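Hemoglobin subunit alpha (Mustelus griseus, PDB 1GCV) carries oxygen from the gills to the peripheral tissues, binding it at a heme as the alpha chain of an alpha2-beta2 tetramer. Local coordinates at residues Y24-L29 against A53-H58. Sequence-based numbering, arbitrary orientation.
Sequences YGAECL and AKVQVH. With HEM (protoporphyrin IX containing Fe), chain E.
Leu29 meets His58, and Ala26 meets Val55 and Gln56, where two helices of the globin fold cross: the B helix (21-35) and the E helix (53-71). His58 is the distal histidine of the heme pocket, and O2 binding is predicted for it. The Leu29 side chain crosses that of His58 at about a right angle, and its CD1 lies 3.4 Å from His58 ND1, approaching the ring obliquely. The same methyl also rests 3.7 Å from Val55 O.

Val55 CG1 packs against both Ala26 and Leu29; the atom nearest to it is Ala26 O, at 3.6 Å. A chi1 of 170° sets this methyl opposite the backbone N and turns it to the other helix, 4.0 Å from Ala26 CB and 4.1 Å from Leu29 CB. The Gln56 side chain bends at chi2, and its carboxamide end packs against the Ala26 methyl. No hydrogen bond joins the two segments; the contact is van der Waals packing.

The backbones come close where Ala26 faces Gln56, consistent with the short side chain of Ala26. Ala26 CA and Gln56 CA are 4.7 Å apart, and the local axes approach to 7.5 Å at an angle of 112°. Farther out, Leu29 also packs on Leu101 of helix 98-112, and the His58 ring meets Phe43. The His58 ring swings away from its own backbone N (chi1 -172°) to the porphyrin, and its NE2 lies 3.5 Å from heme C4D.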
# COMPACT_ATOMS: atom_id res chain seq x y z
N TYR A 24 10.80 -4.50 -23.75
CA TYR A 24 10.89 -4.51 -22.29
C TYR A 24 9.66 -3.85 -21.66
O TYR A 24 9.06 -4.39 -20.72
CB TYR A 24 12.14 -3.75 -21.84
CG TYR A 24 13.45 -4.47 -22.05
CD1 TYR A 24 14.43 -3.95 -22.89
CD2 TYR A 24 13.72 -5.68 -21.40
CE1 TYR A 24 15.64 -4.59 -23.07
CE2 TYR A 24 14.94 -6.33 -21.58
CZ TYR A 24 15.89 -5.78 -22.41
OH TYR A 24 17.10 -6.41 -22.58
N GLY A 25 9.29 -2.68 -22.18
CA GLY A 25 8.15 -1.95 -21.66
C GLY A 25 6.85 -2.70 -21.80
O GLY A 25 6.00 -2.65 -20.91
N ALA A 26 6.69 -3.40 -22.92
CA ALA A 26 5.48 -4.17 -23.17
C ALA A 26 5.38 -5.30 -22.15
O ALA A 26 4.31 -5.59 -21.62
CB ALA A 26 5.50 -4.75 -24.58
N GLU A 27 6.51 -5.95 -21.87
CA GLU A 27 6.52 -7.03 -20.90
C GLU A 27 6.20 -6.51 -19.50
O GLU A 27 5.49 -7.16 -18.74
CB GLU A 27 7.88 -7.73 -20.91
CG GLU A 27 7.96 -8.90 -19.94
CD GLU A 27 9.27 -9.66 -20.03
OE1 GLU A 27 9.89 -9.64 -21.11
OE2 GLU A 27 9.67 -10.27 -19.02
N CYS A 28 6.73 -5.34 -19.16
CA CYS A 28 6.48 -4.74 -17.85
C CYS A 28 4.99 -4.50 -17.63
O CYS A 28 4.45 -4.81 -16.57
CB CYS A 28 7.22 -3.40 -17.71
SG CYS A 28 9.01 -3.56 -17.70
N LEU A 29 4.34 -3.93 -18.64
CA LEU A 29 2.92 -3.63 -18.56
C LEU A 29 2.07 -4.91 -18.51
O LEU A 29 1.06 -4.95 -17.81
CB LEU A 29 2.51 -2.76 -19.75
CG LEU A 29 3.11 -1.35 -19.75
CD1 LEU A 29 2.85 -0.68 -21.09
CD2 LEU A 29 2.49 -0.54 -18.62
N ALA A 53 -0.18 -4.40 -29.87
CA ALA A 53 0.46 -3.25 -30.51
C ALA A 53 0.41 -2.01 -29.64
O ALA A 53 1.39 -1.28 -29.55
CB ALA A 53 -0.19 -2.97 -31.85
N LYS A 54 -0.73 -1.76 -28.99
CA LYS A 54 -0.87 -0.59 -28.14
C LYS A 54 -0.04 -0.71 -26.86
O LYS A 54 0.45 0.29 -26.33
CB LYS A 54 -2.35 -0.36 -27.78
CG LYS A 54 -2.99 0.79 -28.56
CD LYS A 54 -4.44 0.49 -28.91
CE LYS A 54 -5.17 1.75 -29.33
NZ LYS A 54 -6.50 1.89 -28.66
N VAL A 55 0.12 -1.93 -26.37
CA VAL A 55 0.91 -2.16 -25.17
C VAL A 55 2.39 -1.92 -25.51
O VAL A 55 3.14 -1.38 -24.70
CB VAL A 55 0.73 -3.60 -24.66
CG1 VAL A 55 1.75 -3.89 -23.57
CG2 VAL A 55 -0.68 -3.78 -24.12
N GLN A 56 2.80 -2.32 -26.70
CA GLN A 56 4.17 -2.13 -27.14
C GLN A 56 4.53 -0.65 -27.23
O GLN A 56 5.59 -0.23 -26.78
CB GLN A 56 4.41 -2.80 -28.50
CG GLN A 56 4.49 -4.31 -28.45
CD GLN A 56 5.92 -4.82 -28.30
OE1 GLN A 56 6.15 -5.89 -27.73
NE2 GLN A 56 6.88 -4.06 -28.80
N VAL A 57 3.64 0.15 -27.82
CA VAL A 57 3.89 1.59 -27.97
C VAL A 57 3.97 2.29 -26.62
O VAL A 57 4.85 3.12 -26.39
CB VAL A 57 2.78 2.28 -28.81
CG1 VAL A 57 2.93 3.81 -28.73
CG2 VAL A 57 2.87 1.83 -30.25
N HIS A 58 3.05 1.96 -25.72
CA HIS A 58 3.03 2.55 -24.39
C HIS A 58 4.21 2.04 -23.57
O HIS A 58 4.86 2.81 -22.86
CB HIS A 58 1.71 2.22 -23.69
CG HIS A 58 1.56 2.96 -22.39
ND1 HIS A 58 1.30 2.33 -21.17
CD2 HIS A 58 1.79 4.32 -22.25
CE1 HIS A 58 1.43 3.31 -20.26
NE2 HIS A 58 1.70 4.44 -20.86
CHA HEM E . 1.46 8.24 -20.50
CHB HEM E . 5.74 7.40 -18.33
CHC HEM E . 3.42 4.85 -14.86
CHD HEM E . -0.80 5.53 -17.14
C1A HEM E . 2.84 8.27 -20.17
C2A HEM E . 3.89 8.79 -21.01
C3A HEM E . 5.07 8.53 -20.45
C4A HEM E . 4.77 7.83 -19.23
CMA HEM E . 6.46 8.94 -20.95
CAA HEM E . 3.71 9.57 -22.29
CBA HEM E . 3.16 10.92 -21.93
CGA HEM E . 2.81 11.75 -23.15
O1A HEM E . 2.05 11.26 -24.01
O2A HEM E . 3.30 12.90 -23.24
C1B HEM E . 5.46 6.70 -17.15
C2B HEM E . 6.48 6.21 -16.23
C3B HEM E . 5.84 5.51 -15.23
C4B HEM E . 4.41 5.56 -15.56
CMB HEM E . 7.98 6.49 -16.33
CAB HEM E . 6.40 4.94 -14.08
CBB HEM E . 7.50 4.08 -14.11
C1C HEM E . 2.08 4.79 -15.21
C2C HEM E . 1.11 3.92 -14.58
C3C HEM E . -0.09 4.14 -15.21
C4C HEM E . 0.17 5.12 -16.24
CMC HEM E . 1.41 2.92 -13.46
CAC HEM E . -1.34 3.61 -14.93
CBC HEM E . -1.63 2.26 -14.70
C1D HEM E . -0.55 6.38 -18.21
C2D HEM E . -1.57 6.73 -19.17
C3D HEM E . -0.92 7.44 -20.13
C4D HEM E . 0.48 7.58 -19.75
CMD HEM E . -3.06 6.40 -19.12
CAD HEM E . -1.59 7.96 -21.38
CBD HEM E . -1.41 6.93 -22.48
CGD HEM E . -1.70 7.49 -23.85
O1D HEM E . -1.57 8.72 -24.04
O2D HEM E . -2.05 6.69 -24.75
NA HEM E . 3.38 7.67 -19.04
NB HEM E . 4.17 6.33 -16.72
NC HEM E . 1.50 5.53 -16.25
ND HEM E . 0.70 6.94 -18.53
FE HEM E . 2.41 6.85 -17.48